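Local coordinates for DUF3863 domain-containing protein (Parabacteroides distasonis, PDB 3LM3) that is of unknown function but is probably a glycoside hydrolase or deacetylase, at residues T16-R21 with N277-V282; P33-R38 with G75-A80; E366-L371 with D386-D391. All blocks are in the same frame, centred on the assembly; numbering follows the deposited sequence. Where two conformers were deposited one is given.

Interaction 1. Residues T16-R21 with N277-V282; sequences TIEGNR and NGFGWV
A type II beta turn from Ile17 to Asn20 docks on Gly278 and Phe279, where the chain leaves helix 255-277 and enters strand 280-287. Two backbone bonds fix the meeting. Gly19 N gives its hydrogen to Gly278 O at 2.7 Å. Gly280 N donates to Asn20 O at 3.0 Å. Arg21 then pairs with Gly280 in a parallel bridge, so the turn leads straight into the sheet as strand 21-29 begins. Arg21 CA also lies 3.3 Å from Gly280 O, a CA-H...O contact.

The apolar part is Ile17 on Phe279. Ile17 CD1 sits over the centre of the Phe279 ring, 3.7 Å from the centroid and only 4° off the ring normal. This is a clear CH-pi contact. The chain of Ile17 is extended, with CG1 anti to the backbone N (chi1 -167°), which carries the methyl out over the ring. Ile17 CG1 adds a contact of 3.7 Å to Phe279 CG. The ring of Phe279 also meets Tyr190, and Phe325 of helix 322-332 touches both Ile17 and Phe279. Asn20 ND2 reaches back to Thr16 O, just before the turn, at 2.8 Å.

Gly278 has positive phi, and a CB at these backbone angles would collide with the carbonyl O of Asn277. Gly19 also has positive phi, at a place in the turn that suits a residue without a side chain. The guanidinium of Arg21 is used elsewhere, with NE donating to Phe270 O.

The two backbone bonds set the register, while the methyl over the aromatic face supplies apolar burial. The side chains add no polar bond between the two segments.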
ATOM      1  N   THR A  16     -21.251  -2.948   1.907  1.00 19.81           N
ATOM      2  CA  THR A  16     -20.775  -1.846   2.747  0.60 15.99           C
ATOM      3  C   THR A  16     -19.457  -2.157   3.440  1.00 15.32           C
ATOM      4  O   THR A  16     -19.181  -3.303   3.795  1.00 15.00           O
ATOM      5  CB  THR A  16     -21.810  -1.436   3.811  0.60 15.10           C
ATOM      6  OG1 THR A  16     -21.316  -0.327   4.584  0.60 11.24           O
ATOM      7  CG2 THR A  16     -22.121  -2.609   4.736  0.60 19.67           C
ATOM      8  N   ILE A  17     -18.651  -1.115   3.626  1.00 10.71           N
ATOM      9  CA  ILE A  17     -17.386  -1.222   4.348  1.00 10.47           C
ATOM     10  C   ILE A  17     -17.583  -1.436   5.843  1.00 10.79           C
ATOM     11  O   ILE A  17     -16.815  -2.160   6.484  1.00 10.93           O
ATOM     12  CB  ILE A  17     -16.520   0.033   4.081  1.00  8.67           C
ATOM     13  CG1 ILE A  17     -15.075  -0.189   4.547  1.00 10.88           C
ATOM     14  CG2 ILE A  17     -17.179   1.296   4.683  1.00 10.81           C
ATOM     15  CD1 ILE A  17     -14.145   0.931   4.067  1.00  9.06           C
ATOM     16  N   GLU A  18     -18.671  -0.906   6.409  1.00 11.69           N
ATOM     17  CA  GLU A  18     -18.753  -0.878   7.862  0.50 11.54           C
ATOM     18  C   GLU A  18     -18.952  -2.268   8.451  1.00 10.50           C
ATOM     19  O   GLU A  18     -19.768  -3.076   7.995  1.00 12.27           O
ATOM     20  CB  GLU A  18     -19.783   0.140   8.392  0.50 12.37           C
ATOM     21  CG  GLU A  18     -19.385   1.620   8.147  0.50 17.58           C
ATOM     22  CD  GLU A  18     -18.090   2.028   8.872  0.50 17.20           C
ATOM     23  OE1 GLU A  18     -18.056   1.928  10.129  0.50 21.81           O
ATOM     24  OE2 GLU A  18     -17.123   2.446   8.186  0.50 11.89           O
ATOM     25  N   GLY A  19     -18.143  -2.535   9.466  1.00  9.65           N
ATOM     26  CA  GLY A  19     -18.196  -3.797  10.182  1.00 10.16           C
ATOM     27  C   GLY A  19     -17.473  -4.954   9.540  1.00  9.16           C
ATOM     28  O   GLY A  19     -17.496  -6.079  10.088  1.00 10.90           O
ATOM     29  N   ASN A  20     -16.828  -4.709   8.406  1.00  8.86           N
ATOM     30  CA  ASN A  20     -16.269  -5.768   7.590  1.00  8.78           C
ATOM     31  C   ASN A  20     -14.743  -5.722   7.560  1.00  7.43           C
ATOM     32  O   ASN A  20     -14.115  -4.691   7.858  1.00  7.80           O
ATOM     33  CB  ASN A  20     -16.838  -5.681   6.169  1.00  9.07           C
ATOM     34  CG  ASN A  20     -18.208  -6.291   6.037  1.00 14.59           C
ATOM     35  OD1 ASN A  20     -18.450  -7.413   6.515  1.00 16.62           O
ATOM     36  ND2 ASN A  20     -19.111  -5.584   5.353  1.00 15.30           N
ATOM     37  N   ARG A  21     -14.169  -6.863   7.198  1.00  6.80           N
ATOM     38  CA  ARG A  21     -12.726  -7.074   7.041  1.00  7.23           C
ATOM     39  C   ARG A  21     -12.450  -7.347   5.567  1.00  8.23           C
ATOM     40  O   ARG A  21     -13.179  -8.124   4.946  1.00  8.50           O
ATOM     41  CB  ARG A  21     -12.288  -8.267   7.897  1.00  7.37           C
ATOM     42  CG  ARG A  21     -12.466  -8.073   9.370  1.00  7.55           C
ATOM     43  CD  ARG A  21     -12.175  -9.349  10.132  1.00  7.21           C
ATOM     44  NE  ARG A  21     -12.231  -9.150  11.570  1.00  8.66           N
ATOM     45  CZ  ARG A  21     -13.330  -9.166  12.300  1.00 12.87           C
ATOM     46  NH1 ARG A  21     -14.511  -9.380  11.754  1.00 12.84           N
ATOM     47  NH2 ARG A  21     -13.232  -8.960  13.614  1.00 16.93           N
ATOM     48  N   ASN A 277     -11.719   1.317  14.426  1.00  8.09           N
ATOM     49  CA  ASN A 277     -11.968   2.080  13.186  1.00  8.12           C
ATOM     50  C   ASN A 277     -13.280   1.772  12.498  1.00  8.63           C
ATOM     51  O   ASN A 277     -13.666   2.478  11.575  1.00 10.73           O
ATOM     52  CB  ASN A 277     -10.803   1.864  12.219  1.00  8.42           C
ATOM     53  CG  ASN A 277      -9.491   2.324  12.825  1.00  8.48           C
ATOM     54  OD1 ASN A 277      -9.467   3.400  13.453  1.00  8.84           O
ATOM     55  ND2 ASN A 277      -8.421   1.509  12.695  1.00  6.89           N
ATOM     56  N   GLY A 278     -13.904   0.668  12.867  1.00  7.18           N
ATOM     57  CA  GLY A 278     -15.171   0.277  12.289  1.00  8.03           C
ATOM     58  C   GLY A 278     -15.070  -0.660  11.099  1.00 10.46           C
ATOM     59  O   GLY A 278     -16.074  -1.211  10.656  1.00 13.18           O
ATOM     60  N   PHE A 279     -13.872  -0.823  10.547  1.00  8.36           N
ATOM     61  CA  PHE A 279     -13.621  -1.804   9.491  1.00  8.27           C
ATOM     62  C   PHE A 279     -12.145  -2.169   9.623  1.00  7.92           C
ATOM     63  O   PHE A 279     -11.390  -1.470  10.331  1.00  7.66           O
ATOM     64  CB  PHE A 279     -13.894  -1.267   8.075  1.00  9.92           C
ATOM     65  CG  PHE A 279     -12.976  -0.151   7.625  1.00  7.68           C
ATOM     66  CD1 PHE A 279     -13.269   1.171   7.905  1.00  7.02           C
ATOM     67  CD2 PHE A 279     -11.848  -0.432   6.884  1.00  7.79           C
ATOM     68  CE1 PHE A 279     -12.424   2.208   7.476  1.00 10.61           C
ATOM     69  CE2 PHE A 279     -11.003   0.585   6.467  1.00  8.21           C
ATOM     70  CZ  PHE A 279     -11.296   1.902   6.758  1.00  9.26           C
ATOM     71  N   GLY A 280     -11.738  -3.237   8.934  1.00  7.55           N
ATOM     72  CA  GLY A 280     -10.316  -3.581   8.847  1.00  6.65           C
ATOM     73  C   GLY A 280      -9.953  -3.832   7.406  1.00  7.01           C
ATOM     74  O   GLY A 280     -10.742  -4.426   6.679  1.00  7.71           O
ATOM     75  N   TRP A 281      -8.742  -3.433   7.022  1.00  7.04           N
ATOM     76  CA  TRP A 281      -8.290  -3.569   5.644  1.00  7.17           C
ATOM     77  C   TRP A 281      -6.800  -3.891   5.602  1.00  6.46           C
ATOM     78  O   TRP A 281      -5.990  -3.209   6.239  1.00  7.82           O
ATOM     79  CB  TRP A 281      -8.559  -2.272   4.878  1.00  7.31           C
ATOM     80  CG  TRP A 281      -7.907  -2.221   3.518  1.00  7.11           C
ATOM     81  CD1 TRP A 281      -8.031  -3.126   2.497  1.00  6.96           C
ATOM     82  CD2 TRP A 281      -7.000  -1.210   3.062  1.00  6.11           C
ATOM     83  NE1 TRP A 281      -7.257  -2.716   1.423  1.00  7.53           N
ATOM     84  CE2 TRP A 281      -6.591  -1.568   1.764  1.00  6.64           C
ATOM     85  CE3 TRP A 281      -6.476  -0.048   3.636  1.00  7.06           C
ATOM     86  CZ2 TRP A 281      -5.711  -0.792   1.006  1.00  6.63           C
ATOM     87  CZ3 TRP A 281      -5.596   0.694   2.905  1.00  7.52           C
ATOM     88  CH2 TRP A 281      -5.223   0.336   1.606  1.00  7.03           C
ATOM     89  N   VAL A 282      -6.471  -4.946   4.873  1.00  6.18           N
ATOM     90  CA  VAL A 282      -5.123  -5.377   4.592  1.00  6.23           C
ATOM     91  C   VAL A 282      -4.921  -5.302   3.080  1.00  6.83           C
ATOM     92  O   VAL A 282      -5.767  -5.764   2.298  1.00  7.14           O
ATOM     93  CB  VAL A 282      -4.904  -6.825   5.066  1.00  7.41           C
ATOM     94  CG1 VAL A 282      -3.628  -7.432   4.473  1.00  8.55           C
ATOM     95  CG2 VAL A 282      -4.924  -6.869   6.611  1.00  8.24           C
TER

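Interaction 2. Residues P33-R38 with G75-A80; sequences PWEVSR and GFTMNA
Asn79 reaches across to residues 33-38 with both N-H groups of its amide. ND2 donates to Glu35 OE1 at 3.0 Å in a nearly straight bond (168°), and to Arg38 O at 3.1 Å. Both acceptors lie close to the amide plane, fixing the group's rotation. Glu35 OE1 is met from above its carboxylate plane. The other oxygen, Glu35 OE2, accepts from Thr77 OG1 at 2.7 Å on its anti side, tilted 29° out of the carboxylate plane. Thr77 is the N-cap of helix 78-82, and the same OG1 accepts from Ala80 N at 3.1 Å.

The contact lies where strand 73-76 passes into that helix, a beta-alpha junction of the parallel sheet. Residues 33-38 belong to the loop after the neighbouring strand 21-29. An alanine in place of Glu35 would probably leave the Thr77 hydroxyl and one Asn79 N-H without their acceptors in this buried contact.

The selenomethionine Met78 lies over one face of the Arg38 guanidinium, CG 3.6 Å above its plane and offset toward the rim. Its chain bends at chi2 (73°), which brings SE to 3.7 Å from Arg38 NH2. Two waters tie the backbones: one joins Glu35 O to Met78 N, the other Ser37 O to Asn79 N.

Farther out, Thr31 and Thr32 bond Glu35 OE1 through their hydroxyls. Glu82 and Glu129 form salt bridges with Arg38.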
ATOM      1  N   PRO A  33      11.805  -5.292 -13.871  1.00  8.73           N
ATOM      2  CA  PRO A  33      11.248  -5.010 -12.562  1.00  8.91           C
ATOM      3  C   PRO A  33      10.679  -3.629 -12.315  1.00 10.16           C
ATOM      4  O   PRO A  33       9.667  -3.511 -11.626  1.00 10.89           O
ATOM      5  CB  PRO A  33      12.416  -5.274 -11.599  1.00 10.46           C
ATOM      6  CG  PRO A  33      13.244  -6.260 -12.299  1.00 10.07           C
ATOM      7  CD  PRO A  33      13.153  -5.886 -13.759  1.00 10.16           C
ATOM      8  N   TRP A  34      11.316  -2.595 -12.861  1.00 10.69           N
ATOM      9  CA  TRP A  34      10.993  -1.203 -12.504  1.00  9.34           C
ATOM     10  C   TRP A  34      10.798  -0.375 -13.771  1.00  9.44           C
ATOM     11  O   TRP A  34      11.466   0.658 -13.996  1.00 10.24           O
ATOM     12  CB  TRP A  34      12.120  -0.588 -11.656  1.00 10.27           C
ATOM     13  CG  TRP A  34      12.396  -1.250 -10.319  1.00 12.57           C
ATOM     14  CD1 TRP A  34      11.578  -2.059  -9.613  1.00 13.43           C
ATOM     15  CD2 TRP A  34      13.602  -1.118  -9.541  1.00 15.43           C
ATOM     16  NE1 TRP A  34      12.196  -2.451  -8.424  1.00 16.08           N
ATOM     17  CE2 TRP A  34      13.432  -1.878  -8.365  1.00 18.09           C
ATOM     18  CE3 TRP A  34      14.797  -0.415  -9.723  1.00 19.15           C
ATOM     19  CZ2 TRP A  34      14.419  -1.974  -7.379  1.00 25.25           C
ATOM     20  CZ3 TRP A  34      15.788  -0.515  -8.733  1.00 20.99           C
ATOM     21  CH2 TRP A  34      15.581  -1.281  -7.581  1.00 21.25           C
ATOM     22  N   GLU A  35       9.911  -0.835 -14.635  1.00  8.44           N
ATOM     23  CA  GLU A  35       9.672  -0.165 -15.914  1.00  8.00           C
ATOM     24  C   GLU A  35       8.493   0.799 -15.750  1.00  7.78           C
ATOM     25  O   GLU A  35       7.320   0.451 -15.897  1.00  8.40           O
ATOM     26  CB  GLU A  35       9.547  -1.129 -17.090  1.00  8.05           C
ATOM     27  CG  GLU A  35       8.506  -2.255 -16.890  1.00  8.32           C
ATOM     28  CD  GLU A  35       8.562  -3.335 -17.934  1.00  8.04           C
ATOM     29  OE1 GLU A  35       9.523  -3.373 -18.767  1.00  9.03           O
ATOM     30  OE2 GLU A  35       7.617  -4.147 -17.958  1.00  9.00           O
ATOM     31  N   VAL A  36       8.837   2.042 -15.444  1.00  8.43           N
ATOM     32  CA  VAL A  36       7.835   3.091 -15.233  1.00  7.62           C
ATOM     33  C   VAL A  36       7.278   3.623 -16.539  1.00  7.56           C
ATOM     34  O   VAL A  36       6.206   4.236 -16.554  1.00  8.64           O
ATOM     35  CB  VAL A  36       8.442   4.259 -14.429  1.00  7.32           C
ATOM     36  CG1 VAL A  36       8.843   3.814 -12.998  1.00  8.52           C
ATOM     37  CG2 VAL A  36       9.620   4.919 -15.123  1.00  8.02           C
ATOM     38  N   SER A  37       7.967   3.370 -17.651  1.00  7.90           N
ATOM     39  CA  SER A  37       7.449   3.694 -18.973  1.00  7.45           C
ATOM     40  C   SER A  37       7.973   2.675 -19.972  1.00  9.05           C
ATOM     41  O   SER A  37       8.599   1.690 -19.579  1.00  9.51           O
ATOM     42  CB  SER A  37       7.798   5.138 -19.353  1.00  9.19           C
ATOM     43  OG  SER A  37       7.131   5.515 -20.540  1.00  9.16           O
ATOM     44  N   ARG A  38       7.733   2.895 -21.253  1.00  8.57           N
ATOM     45  CA  ARG A  38       8.185   1.941 -22.253  1.00  8.31           C
ATOM     46  C   ARG A  38       9.713   1.848 -22.317  1.00 11.65           C
ATOM     47  O   ARG A  38      10.285   0.756 -22.364  1.00 10.41           O
ATOM     48  CB  ARG A  38       7.665   2.328 -23.634  1.00  8.85           C
ATOM     49  CG  ARG A  38       6.173   2.222 -23.754  1.00  8.71           C
ATOM     50  CD  ARG A  38       5.675   2.661 -25.127  1.00  7.58           C
ATOM     51  NE  ARG A  38       4.215   2.503 -25.277  1.00  9.13           N
ATOM     52  CZ  ARG A  38       3.299   3.458 -25.051  1.00  9.08           C
ATOM     53  NH1 ARG A  38       3.668   4.678 -24.647  1.00 10.40           N
ATOM     54  NH2 ARG A  38       2.008   3.203 -25.235  1.00 12.15           N
ATOM     55  N   GLY A  75      -2.333  -6.186 -12.235  1.00  6.73           N
ATOM     56  CA  GLY A  75      -1.727  -4.943 -12.628  1.00  7.70           C
ATOM     57  C   GLY A  75      -0.602  -5.178 -13.615  1.00  8.47           C
ATOM     58  O   GLY A  75       0.323  -5.948 -13.332  1.00  8.14           O
ATOM     59  N   PHE A  76      -0.661  -4.515 -14.775  1.00  6.09           N
ATOM     60  CA  PHE A  76       0.319  -4.694 -15.851  1.00  6.76           C
ATOM     61  C   PHE A  76       1.137  -3.433 -16.077  1.00  6.61           C
ATOM     62  O   PHE A  76       0.588  -2.336 -16.153  1.00  6.63           O
ATOM     63  CB  PHE A  76      -0.396  -4.945 -17.181  1.00  7.96           C
ATOM     64  CG  PHE A  76      -1.049  -6.307 -17.322  1.00  6.91           C
ATOM     65  CD1 PHE A  76      -2.228  -6.626 -16.679  1.00  9.10           C
ATOM     66  CD2 PHE A  76      -0.477  -7.248 -18.141  1.00  9.14           C
ATOM     67  CE1 PHE A  76      -2.809  -7.890 -16.856  1.00 11.64           C
ATOM     68  CE2 PHE A  76      -1.047  -8.513 -18.306  1.00  8.57           C
ATOM     69  CZ  PHE A  76      -2.189  -8.820 -17.660  1.00 10.88           C
ATOM     70  N   THR A  77       2.440  -3.585 -16.295  1.00  5.67           N
ATOM     71  CA  THR A  77       3.226  -2.479 -16.818  1.00  6.43           C
ATOM     72  C   THR A  77       2.875  -2.218 -18.299  1.00  7.25           C
ATOM     73  O   THR A  77       2.244  -3.042 -18.952  1.00  6.56           O
ATOM     74  CB  THR A  77       4.699  -2.777 -16.763  1.00  6.34           C
ATOM     75  OG1 THR A  77       4.990  -3.882 -17.637  1.00  7.39           O
ATOM     76  CG2 THR A  77       5.136  -3.054 -15.346  1.00  6.91           C
HETATM   77  N   MSE A  78       3.313  -1.082 -18.832  1.00  6.87           N
HETATM   78  CA  MSE A  78       3.010  -0.780 -20.224  1.00  6.16           C
HETATM   79  C   MSE A  78       3.606  -1.818 -21.130  1.00  7.52           C
HETATM   80  O   MSE A  78       2.951  -2.287 -22.064  1.00  7.92           O
HETATM   81  CB  MSE A  78       3.483   0.614 -20.630  1.00  7.92           C
HETATM   82  CG  MSE A  78       3.010   0.979 -22.022  1.00  9.38           C
HETATM   83 SE   MSE A  78       1.111   1.385 -22.095  0.75 11.26          SE
HETATM   84  CE  MSE A  78       1.233   3.196 -21.350  1.00  9.25           C
ATOM     85  N   ASN A  79       4.847  -2.189 -20.860  1.00  7.09           N
ATOM     86  CA  ASN A  79       5.498  -3.174 -21.729  1.00  7.12           C
ATOM     87  C   ASN A  79       4.813  -4.538 -21.653  1.00  9.00           C
ATOM     88  O   ASN A  79       4.704  -5.227 -22.672  1.00  9.14           O
ATOM     89  CB  ASN A  79       6.995  -3.255 -21.406  1.00  7.63           C
ATOM     90  CG  ASN A  79       7.752  -2.000 -21.838  1.00  7.26           C
ATOM     91  OD1 ASN A  79       7.300  -1.283 -22.738  1.00  9.40           O
ATOM     92  ND2 ASN A  79       8.850  -1.697 -21.160  1.00  8.23           N
ATOM     93  N   ALA A  80       4.283  -4.919 -20.479  1.00  7.26           N
ATOM     94  CA  ALA A  80       3.546  -6.183 -20.382  1.00  8.07           C
ATOM     95  C   ALA A  80       2.205  -6.107 -21.118  1.00  7.77           C
ATOM     96  O   ALA A  80       1.722  -7.111 -21.663  1.00 10.11           O
ATOM     97  CB  ALA A  80       3.340  -6.578 -18.954  1.00  8.43           C
TER
HETATM   98  O   HOH W   1       4.916   0.939 -17.331  1.00  8.42           O
HETATM   99  O   HOH W   2       6.569  -0.509 -19.220  1.00  8.58           O

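Interaction 3. Residues E366-L371 with D386-D391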
ATOM      1  N   GLU A 366      -5.834  16.381   9.975  1.00  8.08           N
ATOM      2  CA  GLU A 366      -4.900  17.443  10.310  1.00  8.75           C
ATOM      3  C   GLU A 366      -3.508  16.996  10.745  1.00  9.57           C
ATOM      4  O   GLU A 366      -2.595  17.800  10.683  1.00  9.12           O
ATOM      5  CB  GLU A 366      -5.522  18.400  11.306  1.00 10.88           C
ATOM      6  CG  GLU A 366      -6.603  19.266  10.651  1.00 12.21           C
ATOM      7  CD  GLU A 366      -7.161  20.331  11.589  1.00 18.20           C
ATOM      8  OE1 GLU A 366      -7.862  19.969  12.550  1.00 17.98           O
ATOM      9  OE2 GLU A 366      -6.874  21.514  11.340  1.00 26.57           O
ATOM     10  N   PHE A 367      -3.351  15.746  11.182  1.00  7.65           N
ATOM     11  CA  PHE A 367      -2.030  15.223  11.523  1.00  8.09           C
ATOM     12  C   PHE A 367      -2.053  13.705  11.671  1.00  6.64           C
ATOM     13  O   PHE A 367      -3.117  13.090  11.814  1.00  8.61           O
ATOM     14  CB  PHE A 367      -1.486  15.845  12.814  1.00  7.40           C
ATOM     15  CG  PHE A 367      -2.290  15.530  14.057  1.00  7.28           C
ATOM     16  CD1 PHE A 367      -3.337  16.352  14.457  1.00  9.30           C
ATOM     17  CD2 PHE A 367      -1.986  14.429  14.846  1.00  8.98           C
ATOM     18  CE1 PHE A 367      -4.061  16.076  15.626  1.00  9.93           C
ATOM     19  CE2 PHE A 367      -2.721  14.136  16.001  1.00  8.39           C
ATOM     20  CZ  PHE A 367      -3.765  14.970  16.384  1.00  9.01           C
ATOM     21  N   ARG A 368      -0.854  13.134  11.647  1.00  7.25           N
ATOM     22  CA  ARG A 368      -0.663  11.810  12.227  1.00  6.93           C
ATOM     23  C   ARG A 368       0.291  11.912  13.396  1.00  7.72           C
ATOM     24  O   ARG A 368       1.144  12.810  13.456  1.00  7.45           O
ATOM     25  CB  ARG A 368      -0.180  10.785  11.183  1.00  6.90           C
ATOM     26  CG  ARG A 368       1.243  11.000  10.690  1.00  6.26           C
ATOM     27  CD  ARG A 368       1.738   9.937   9.743  1.00  6.61           C
ATOM     28  NE  ARG A 368       3.190   9.892   9.745  1.00  7.08           N
ATOM     29  CZ  ARG A 368       3.934   9.100   8.997  1.00  5.98           C
ATOM     30  NH1 ARG A 368       3.392   8.343   8.047  1.00  6.99           N
ATOM     31  NH2 ARG A 368       5.235   9.065   9.178  1.00  7.35           N
ATOM     32  N   LEU A 369       0.159  10.950  14.292  1.00  7.19           N
ATOM     33  CA  LEU A 369       0.909  10.899  15.536  1.00  6.84           C
ATOM     34  C   LEU A 369       1.167   9.444  15.903  1.00  6.56           C
ATOM     35  O   LEU A 369       0.242   8.658  15.931  1.00  7.18           O
ATOM     36  CB  LEU A 369       0.117  11.554  16.665  1.00  8.38           C
ATOM     37  CG  LEU A 369       0.625  11.444  18.104  1.00  6.92           C
ATOM     38  CD1 LEU A 369       1.879  12.315  18.311  1.00  8.16           C
ATOM     39  CD2 LEU A 369      -0.470  11.893  19.108  1.00  8.66           C
ATOM     40  N   ALA A 370       2.423   9.136  16.241  1.00  6.98           N
ATOM     41  CA  ALA A 370       2.794   7.812  16.773  1.00  7.08           C
ATOM     42  C   ALA A 370       3.465   7.937  18.132  1.00  7.15           C
ATOM     43  O   ALA A 370       4.385   8.753  18.311  1.00  6.66           O
ATOM     44  CB  ALA A 370       3.763   7.112  15.834  1.00  7.14           C
ATOM     45  N   LEU A 371       3.033   7.090  19.060  1.00  7.47           N
ATOM     46  CA  LEU A 371       3.597   7.002  20.393  1.00  8.68           C
ATOM     47  C   LEU A 371       4.195   5.598  20.540  1.00  8.29           C
ATOM     48  O   LEU A 371       3.573   4.605  20.112  1.00  9.06           O
ATOM     49  CB  LEU A 371       2.499   7.201  21.441  1.00  9.84           C
ATOM     50  CG  LEU A 371       1.718   8.509  21.367  1.00 10.71           C
ATOM     51  CD1 LEU A 371       0.598   8.505  22.433  1.00 13.68           C
ATOM     52  CD2 LEU A 371       2.640   9.694  21.537  1.00 15.58           C
ATOM     53  N   ASP A 386       6.589  10.142  16.023  1.00  7.22           N
ATOM     54  CA  ASP A 386       6.175  10.794  14.780  1.00  6.59           C
ATOM     55  C   ASP A 386       5.087  11.793  15.123  1.00  7.68           C
ATOM     56  O   ASP A 386       4.132  11.468  15.823  1.00  7.37           O
ATOM     57  CB  ASP A 386       5.649   9.770  13.753  1.00  6.76           C
ATOM     58  CG  ASP A 386       5.547  10.334  12.355  1.00  7.21           C
ATOM     59  OD1 ASP A 386       4.516  11.013  12.088  1.00  7.05           O
ATOM     60  OD2 ASP A 386       6.473  10.030  11.545  1.00  7.08           O
ATOM     61  N   PHE A 387       5.221  13.014  14.618  1.00  7.01           N
ATOM     62  CA  PHE A 387       4.151  13.991  14.626  1.00  7.37           C
ATOM     63  C   PHE A 387       4.300  14.764  13.339  1.00  7.02           C
ATOM     64  O   PHE A 387       5.270  15.521  13.169  1.00  7.87           O
ATOM     65  CB  PHE A 387       4.222  14.906  15.849  1.00  7.58           C
ATOM     66  CG  PHE A 387       3.127  15.932  15.881  1.00  7.76           C
ATOM     67  CD1 PHE A 387       1.788  15.531  15.961  1.00  8.39           C
ATOM     68  CD2 PHE A 387       3.418  17.278  15.848  1.00  9.26           C
ATOM     69  CE1 PHE A 387       0.771  16.467  15.969  1.00  9.67           C
ATOM     70  CE2 PHE A 387       2.387  18.224  15.863  1.00 10.86           C
ATOM     71  CZ  PHE A 387       1.077  17.815  15.937  1.00 10.46           C
ATOM     72  N   THR A 388       3.390  14.511  12.398  1.00  8.02           N
ATOM     73  CA  THR A 388       3.457  15.066  11.065  1.00  8.45           C
ATOM     74  C   THR A 388       2.164  15.836  10.839  1.00  9.77           C
ATOM     75  O   THR A 388       1.089  15.255  10.814  1.00  9.65           O
ATOM     76  CB  THR A 388       3.608  13.936  10.030  1.00  8.08           C
ATOM     77  OG1 THR A 388       4.767  13.153  10.312  1.00  9.34           O
ATOM     78  CG2 THR A 388       3.726  14.482   8.598  1.00 11.33           C
ATOM     79  N   ARG A 389       2.270  17.159  10.707  1.00 10.20           N
ATOM     80  CA  ARG A 389       1.110  18.015  10.516  1.00 10.32           C
ATOM     81  C   ARG A 389       0.727  18.154   9.062  1.00  9.21           C
ATOM     82  O   ARG A 389       1.560  18.294   8.205  1.00  9.32           O
ATOM     83  CB  ARG A 389       1.413  19.401  11.099  1.00 11.28           C
ATOM     84  CG  ARG A 389       1.467  19.390  12.595  1.00 12.65           C
ATOM     85  CD  ARG A 389       1.754  20.756  13.155  1.00 16.64           C
ATOM     86  NE  ARG A 389       0.631  21.656  12.961  1.00 14.84           N
ATOM     87  CZ  ARG A 389       0.431  22.738  13.681  1.00 21.32           C
ATOM     88  NH1 ARG A 389       1.274  23.064  14.664  1.00 27.64           N
ATOM     89  NH2 ARG A 389      -0.622  23.482  13.428  1.00 22.52           N
ATOM     90  N   TYR A 390      -0.571  18.115   8.802  1.00  9.55           N
ATOM     91  CA  TYR A 390      -1.111  18.272   7.468  1.00  8.83           C
ATOM     92  C   TYR A 390      -1.744  19.635   7.244  1.00  9.83           C
ATOM     93  O   TYR A 390      -2.015  19.993   6.107  1.00 10.83           O
ATOM     94  CB  TYR A 390      -2.159  17.191   7.221  1.00  9.95           C
ATOM     95  CG  TYR A 390      -1.648  15.789   7.384  1.00  8.12           C
ATOM     96  CD1 TYR A 390      -0.466  15.391   6.800  1.00 10.03           C
ATOM     97  CD2 TYR A 390      -2.412  14.823   8.051  1.00  7.47           C
ATOM     98  CE1 TYR A 390      -0.009  14.082   6.923  1.00  8.04           C
ATOM     99  CE2 TYR A 390      -1.977  13.514   8.170  1.00  8.56           C
ATOM    100  CZ  TYR A 390      -0.761  13.153   7.625  1.00  7.28           C
ATOM    101  OH  TYR A 390      -0.325  11.841   7.712  1.00  8.05           O
ATOM    102  N   ASP A 391      -2.002  20.367   8.315  1.00 10.48           N
ATOM    103  CA  ASP A 391      -2.579  21.709   8.176  1.00 10.46           C
ATOM    104  C   ASP A 391      -1.572  22.697   7.599  1.00 12.74           C
ATOM    105  O   ASP A 391      -1.955  23.687   6.955  1.00 16.33           O
ATOM    106  CB  ASP A 391      -3.212  22.169   9.499  1.00 11.81           C
ATOM    107  CG  ASP A 391      -2.211  22.323  10.627  1.00 17.40           C
ATOM    108  OD1 ASP A 391      -1.189  21.628  10.678  1.00 13.68           O
ATOM    109  OD2 ASP A 391      -2.485  23.155  11.508  1.00 21.10           O
TER
HETATM  110  O   HOH W   3      -5.359  23.507  12.132  1.00 26.96           O
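Arg368 grips Asp386 side-on between neighbouring strands of a beta hairpin. NE bonds Asp386 OD1 at 2.9 Å, and NH2 bonds Asp386 OD2 at 2.8 Å. Both nitrogens come from above the carboxylate plane, and the two flat groups are turned 61° apart. Thr388 OG1 donates to the same Asp386 OD1 from the opposite face, at 2.8 Å. The extended Arg368 chain (chi2 176°) carries the guanidinium out to Asp386. Asp185 and Ser187 take further bonds from the guanidinium, and Gln417 N donates to Asp386 OD2. Strands 367-371 and 386-389 run antiparallel, with Arg368-Thr388 and Ala370-Asp386 as hydrogen-bonded pairs, though Asp386 N to Ala370 O is weak.

This side is buried and tight, as is the face that carries Phe367, Leu369 and Phe387. There Phe367 CD2 comes to 3.6 Å from the edge of the Phe387 ring at CE1, and helix 434-443 covers both residues.

The end at Glu366 and Asp391 is looser and partly exposed. Their side chains approach no closer than 4.2 Å, from Glu366 OE2 to Asp391 CB. A water donates to both carboxylates, reaching Glu366 OE2 at 2.6 Å. Arg389 holds Asp391 side-on and also bridges to Asp436, while Glu366 OE1 bonds Tyr443 and Lys442.

The buried carboxylate of Asp386 is likely to stay ionised beside Arg368, whereas the water and nearby cations probably ease the repulsion between Glu366 and Asp391.

How the interactions relate
Interactions 1 and 2 share the parallel sheet built around strand 21-29. Interaction 1 lies where that strand begins, interaction 2 in the loop after it. Their centres are about 32 Å apart, on opposite sides of the chain's centre. Along the chain, interaction 2 is nested inside the long loop closed by interaction 1. Interaction 3 follows both, in the antiparallel sheet of strands 341-346, 357-363, 367-374 and 383-389. Its centre is about 23 Å from that of interaction 1 and about 34 Å from that of interaction 2. None of the three touch. Interactions 1 and 2 belong to the DUF3863 family region with its parallel sheet, interaction 3 to the DUF3864 region.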